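Local coordinates for protein arginase (PDB 6VSS) that hydrolyses L-arginine to urea and L-ornithine and agmatine to urea and putrescine, with two manganese ions in each subunit of a homohexamer, at residues I43-M54 and P110-V119. Numbering follows the deposited sequence.
Sequences IRERAKFKGELM and PRVITNVGDV
Arg46 and Lys50 both set CG anti to their own carbonyl carbon (chi1 -73° and -65°), and further bends bring their nitrogens down onto the strand backbone around Val116 and Asn115. Arg46 NE gives a hydrogen bond to Val116 O at 2.7 Å. The carbonyl oxygen lies at the guanidinium edge, near its plane, and NH2 adds a weak second bond to it. One turn on, Lys50 NZ binds Asn115 O at 2.8 Å and Thr114 OG1 at 2.7 Å. A water accepts from NZ and from Asn115 N. With Asp126 of the second subunit, which also forms a salt bridge to Arg46 NH2, NZ has four polar partners. A methionine in place of Lys50 would probably leave Asn115 O and Thr114 OG1 without this donor and Asp126 with one charge partner fewer.

Apolar contacts flank the polar centre. Val116 CG1 meets Ile43 CG2 at 4.1 Å and also touches Ala47. At the far end, Met54 CE packs 3.5 Å from Pro110 CB and 3.6 Å from Thr114 CB.

Segment 43-54 of helix 25-57 runs nearly antiparallel to strand 113-118, with the axes 7.6 Å apart at closest approach. It packs along this edge strand of the parallel sheet in the arginase α/β fold, away from the manganese site. The strand is hydrogen-bonded to strand 63-69, while Asp118 pairs with Arg89 of helix 84-92 and Val119 packs on helix 131-146.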
loop_
_atom_site.group_PDB
_atom_site.type_symbol
_atom_site.label_atom_id
_atom_site.label_comp_id
_atom_site.label_asym_id
_atom_site.label_seq_id
_atom_site.Cartn_x
_atom_site.Cartn_y
_atom_site.Cartn_z
ATOM N N ILE B 43 -14.747 9.121 33.879
ATOM C CA ILE B 43 -15.593 7.964 33.447
ATOM C C ILE B 43 -16.915 8.050 34.221
ATOM O O ILE B 43 -17.948 7.875 33.608
ATOM C CB ILE B 43 -14.921 6.561 33.596
ATOM C CG1 ILE B 43 -13.585 6.401 32.856
ATOM C CG2 ILE B 43 -15.900 5.452 33.211
ATOM C CD1 ILE B 43 -13.679 6.304 31.345
ATOM N N ARG B 44 -16.881 8.346 35.523
ATOM C CA ARG B 44 -18.126 8.422 36.333
ATOM C C ARG B 44 -19.063 9.418 35.638
ATOM O O ARG B 44 -20.221 9.069 35.448
ATOM C CB ARG B 44 -17.890 8.806 37.808
ATOM C CG ARG B 44 -19.159 8.799 38.657
ATOM C CD ARG B 44 -18.983 8.852 40.187
ATOM N NE ARG B 44 -17.824 8.085 40.651
ATOM C CZ ARG B 44 -16.661 8.594 41.117
ATOM N NH1 ARG B 44 -15.656 7.785 41.427
ATOM N NH2 ARG B 44 -16.482 9.905 41.263
ATOM N N GLU B 45 -18.565 10.587 35.269
ATOM C CA GLU B 45 -19.399 11.712 34.759
ATOM C C GLU B 45 -19.895 11.400 33.345
ATOM O O GLU B 45 -21.032 11.779 33.000
ATOM C CB GLU B 45 -18.620 13.026 34.751
ATOM C CG GLU B 45 -18.230 13.512 36.147
ATOM C CD GLU B 45 -19.430 13.858 36.991
ATOM O OE1 GLU B 45 -20.460 14.229 36.382
ATOM O OE2 GLU B 45 -19.338 13.753 38.258
ATOM N N ARG B 46 -19.092 10.710 32.539
ATOM C CA ARG B 46 -19.610 10.366 31.190
ATOM C C ARG B 46 -20.692 9.312 31.370
ATOM O O ARG B 46 -21.722 9.405 30.677
ATOM C CB ARG B 46 -18.459 9.971 30.271
ATOM C CG ARG B 46 -17.633 11.178 29.870
ATOM C CD ARG B 46 -18.174 11.830 28.604
ATOM N NE ARG B 46 -18.339 10.933 27.477
ATOM C CZ ARG B 46 -19.192 11.130 26.481
ATOM N NH1 ARG B 46 -19.911 12.250 26.411
ATOM N NH2 ARG B 46 -19.267 10.234 25.512
ATOM N N ALA B 47 -20.500 8.345 32.272
ATOM C CA ALA B 47 -21.524 7.285 32.449
ATOM C C ALA B 47 -22.812 7.917 33.024
ATOM O O ALA B 47 -23.961 7.477 32.686
ATOM C CB ALA B 47 -21.000 6.141 33.286
ATOM N N LYS B 48 -22.666 8.926 33.869
ATOM C CA LYS B 48 -23.814 9.576 34.551
ATOM C C LYS B 48 -24.643 10.263 33.460
ATOM O O LYS B 48 -25.867 10.098 33.432
ATOM C CB LYS B 48 -23.274 10.538 35.621
ATOM C CG LYS B 48 -24.213 11.640 36.101
ATOM C CD LYS B 48 -23.571 12.511 37.200
ATOM C CE LYS B 48 -24.568 13.385 37.921
ATOM N NZ LYS B 48 -24.984 14.522 37.068
ATOM N N PHE B 49 -23.979 11.041 32.610
ATOM C CA PHE B 49 -24.606 11.703 31.442
ATOM C C PHE B 49 -25.455 10.666 30.667
ATOM O O PHE B 49 -26.705 10.795 30.616
ATOM C CB PHE B 49 -23.520 12.394 30.630
ATOM C CG PHE B 49 -23.988 12.865 29.275
ATOM C CD1 PHE B 49 -25.264 13.362 29.102
ATOM C CD2 PHE B 49 -23.134 12.851 28.189
ATOM C CE1 PHE B 49 -25.675 13.805 27.856
ATOM C CE2 PHE B 49 -23.561 13.269 26.946
ATOM C CZ PHE B 49 -24.824 13.754 26.783
ATOM N N LYS B 50 -24.819 9.606 30.147
ATOM C CA LYS B 50 -25.467 8.635 29.229
ATOM C C LYS B 50 -26.563 7.864 29.969
ATOM O O LYS B 50 -27.607 7.648 29.347
ATOM C CB LYS B 50 -24.385 7.802 28.550
ATOM C CG LYS B 50 -23.484 8.629 27.638
ATOM C CD LYS B 50 -24.275 9.456 26.680
ATOM C CE LYS B 50 -23.445 10.136 25.622
ATOM N NZ LYS B 50 -22.784 9.169 24.717
ATOM N N GLY B 51 -26.414 7.600 31.273
ATOM C CA GLY B 51 -27.460 6.920 32.049
ATOM C C GLY B 51 -28.743 7.754 32.178
ATOM O O GLY B 51 -29.834 7.219 31.999
ATOM N N GLU B 52 -28.609 9.027 32.546
ATOM C CA GLU B 52 -29.715 10.009 32.694
ATOM C C GLU B 52 -30.381 10.161 31.340
ATOM O O GLU B 52 -31.586 10.171 31.278
ATOM C CB GLU B 52 -29.172 11.373 33.126
ATOM C CG GLU B 52 -28.770 11.438 34.587
ATOM C CD GLU B 52 -28.148 12.758 35.041
ATOM O OE1 GLU B 52 -27.545 12.774 36.149
ATOM O OE2 GLU B 52 -28.280 13.783 34.304
ATOM N N LEU B 53 -29.574 10.285 30.281
ATOM C CA LEU B 53 -30.138 10.455 28.931
ATOM C C LEU B 53 -31.086 9.280 28.673
ATOM O O LEU B 53 -32.273 9.496 28.394
ATOM C CB LEU B 53 -29.002 10.535 27.913
ATOM C CG LEU B 53 -29.481 10.550 26.475
ATOM C CD1 LEU B 53 -30.577 11.576 26.296
ATOM C CD2 LEU B 53 -28.331 10.827 25.524
ATOM N N MET B 54 -30.591 8.057 28.787
ATOM C CA MET B 54 -31.451 6.898 28.473
ATOM C C MET B 54 -32.640 6.882 29.424
ATOM O O MET B 54 -33.755 6.642 28.933
ATOM C CB MET B 54 -30.681 5.590 28.604
ATOM C CG MET B 54 -29.415 5.588 27.806
ATOM S SD MET B 54 -29.533 6.217 26.133
ATOM C CE MET B 54 -27.792 6.584 25.900
ATOM N N PRO B 110 -29.798 6.656 20.812
ATOM C CA PRO B 110 -28.843 6.453 21.891
ATOM C C PRO B 110 -29.128 5.250 22.786
ATOM O O PRO B 110 -28.213 4.773 23.434
ATOM C CB PRO B 110 -28.977 7.704 22.754
ATOM C CG PRO B 110 -29.459 8.739 21.790
ATOM C CD PRO B 110 -30.395 7.992 20.876
ATOM N N ARG B 111 -30.356 4.760 22.778
ATOM C CA ARG B 111 -30.735 3.629 23.645
ATOM C C ARG B 111 -30.189 2.350 23.014
ATOM O O ARG B 111 -30.097 1.367 23.671
ATOM C CB ARG B 111 -32.255 3.597 23.789
ATOM C CG ARG B 111 -32.830 4.843 24.443
ATOM C CD ARG B 111 -34.351 4.796 24.406
ATOM N NE ARG B 111 -34.817 4.858 23.032
ATOM C CZ ARG B 111 -36.077 5.043 22.672
ATOM N NH1 ARG B 111 -37.017 5.195 23.595
ATOM N NH2 ARG B 111 -36.391 5.061 21.383
ATOM N N VAL B 112 -29.856 2.391 21.739
ATOM C CA VAL B 112 -29.244 1.233 21.042
ATOM C C VAL B 112 -27.738 1.223 21.284
ATOM O O VAL B 112 -27.185 0.149 21.488
ATOM C CB VAL B 112 -29.561 1.281 19.547
ATOM C CG1 VAL B 112 -28.904 0.113 18.845
ATOM C CG2 VAL B 112 -31.062 1.295 19.349
ATOM N N ILE B 113 -27.082 2.369 21.194
ATOM C CA ILE B 113 -25.604 2.411 21.398
ATOM C C ILE B 113 -25.178 3.816 21.801
ATOM O O ILE B 113 -25.706 4.796 21.271
ATOM C CB ILE B 113 -24.860 1.894 20.155
ATOM C CG1 ILE B 113 -23.389 1.638 20.489
ATOM C CG2 ILE B 113 -25.046 2.875 18.979
ATOM C CD1 ILE B 113 -22.599 1.186 19.308
ATOM N N THR B 114 -24.252 3.894 22.750
ATOM C CA THR B 114 -23.751 5.189 23.214
ATOM C C THR B 114 -22.261 5.039 23.541
ATOM O O THR B 114 -21.856 3.973 24.029
ATOM C CB THR B 114 -24.656 5.656 24.362
ATOM O OG1 THR B 114 -24.390 7.027 24.591
ATOM C CG2 THR B 114 -24.391 4.964 25.669
ATOM N N ASN B 115 -21.511 6.127 23.421
ATOM C CA ASN B 115 -20.088 6.174 23.831
ATOM C C ASN B 115 -19.990 6.690 25.263
ATOM O O ASN B 115 -20.538 7.731 25.522
ATOM C CB ASN B 115 -19.274 7.064 22.907
ATOM C CG ASN B 115 -17.796 6.995 23.243
ATOM O OD1 ASN B 115 -17.279 5.970 23.710
ATOM N ND2 ASN B 115 -17.104 8.093 23.045
ATOM N N VAL B 116 -19.264 6.024 26.136
ATOM C CA VAL B 116 -18.923 6.563 27.480
ATOM C C VAL B 116 -17.541 7.207 27.355
ATOM O O VAL B 116 -17.458 8.431 27.440
ATOM C CB VAL B 116 -18.962 5.477 28.565
ATOM C CG1 VAL B 116 -18.270 5.929 29.849
ATOM C CG2 VAL B 116 -20.382 5.027 28.864
ATOM N N GLY B 117 -16.517 6.427 26.996
ATOM C CA GLY B 117 -15.195 6.981 26.656
ATOM C C GLY B 117 -14.071 6.007 26.933
ATOM O O GLY B 117 -14.347 4.834 27.025
ATOM N N ASP B 118 -12.839 6.509 26.989
ATOM C CA ASP B 118 -11.620 5.710 27.033
ATOM C C ASP B 118 -11.051 5.878 28.436
ATOM O O ASP B 118 -10.969 7.011 28.913
ATOM C CB ASP B 118 -10.644 6.136 25.936
ATOM C CG ASP B 118 -11.053 5.729 24.541
ATOM O OD1 ASP B 118 -12.128 5.169 24.378
ATOM O OD2 ASP B 118 -10.277 5.968 23.630
ATOM N N VAL B 119 -10.707 4.776 29.081
ATOM C CA VAL B 119 -9.781 4.795 30.243
ATOM C C VAL B 119 -8.414 5.247 29.727
ATOM O O VAL B 119 -7.843 4.548 28.893
ATOM C CB VAL B 119 -9.635 3.425 30.911
ATOM C CG1 VAL B 119 -8.612 3.489 32.053
ATOM C CG2 VAL B 119 -10.986 2.885 31.368
HETATM O O HOH W 1 -22.436 8.449 21.777
#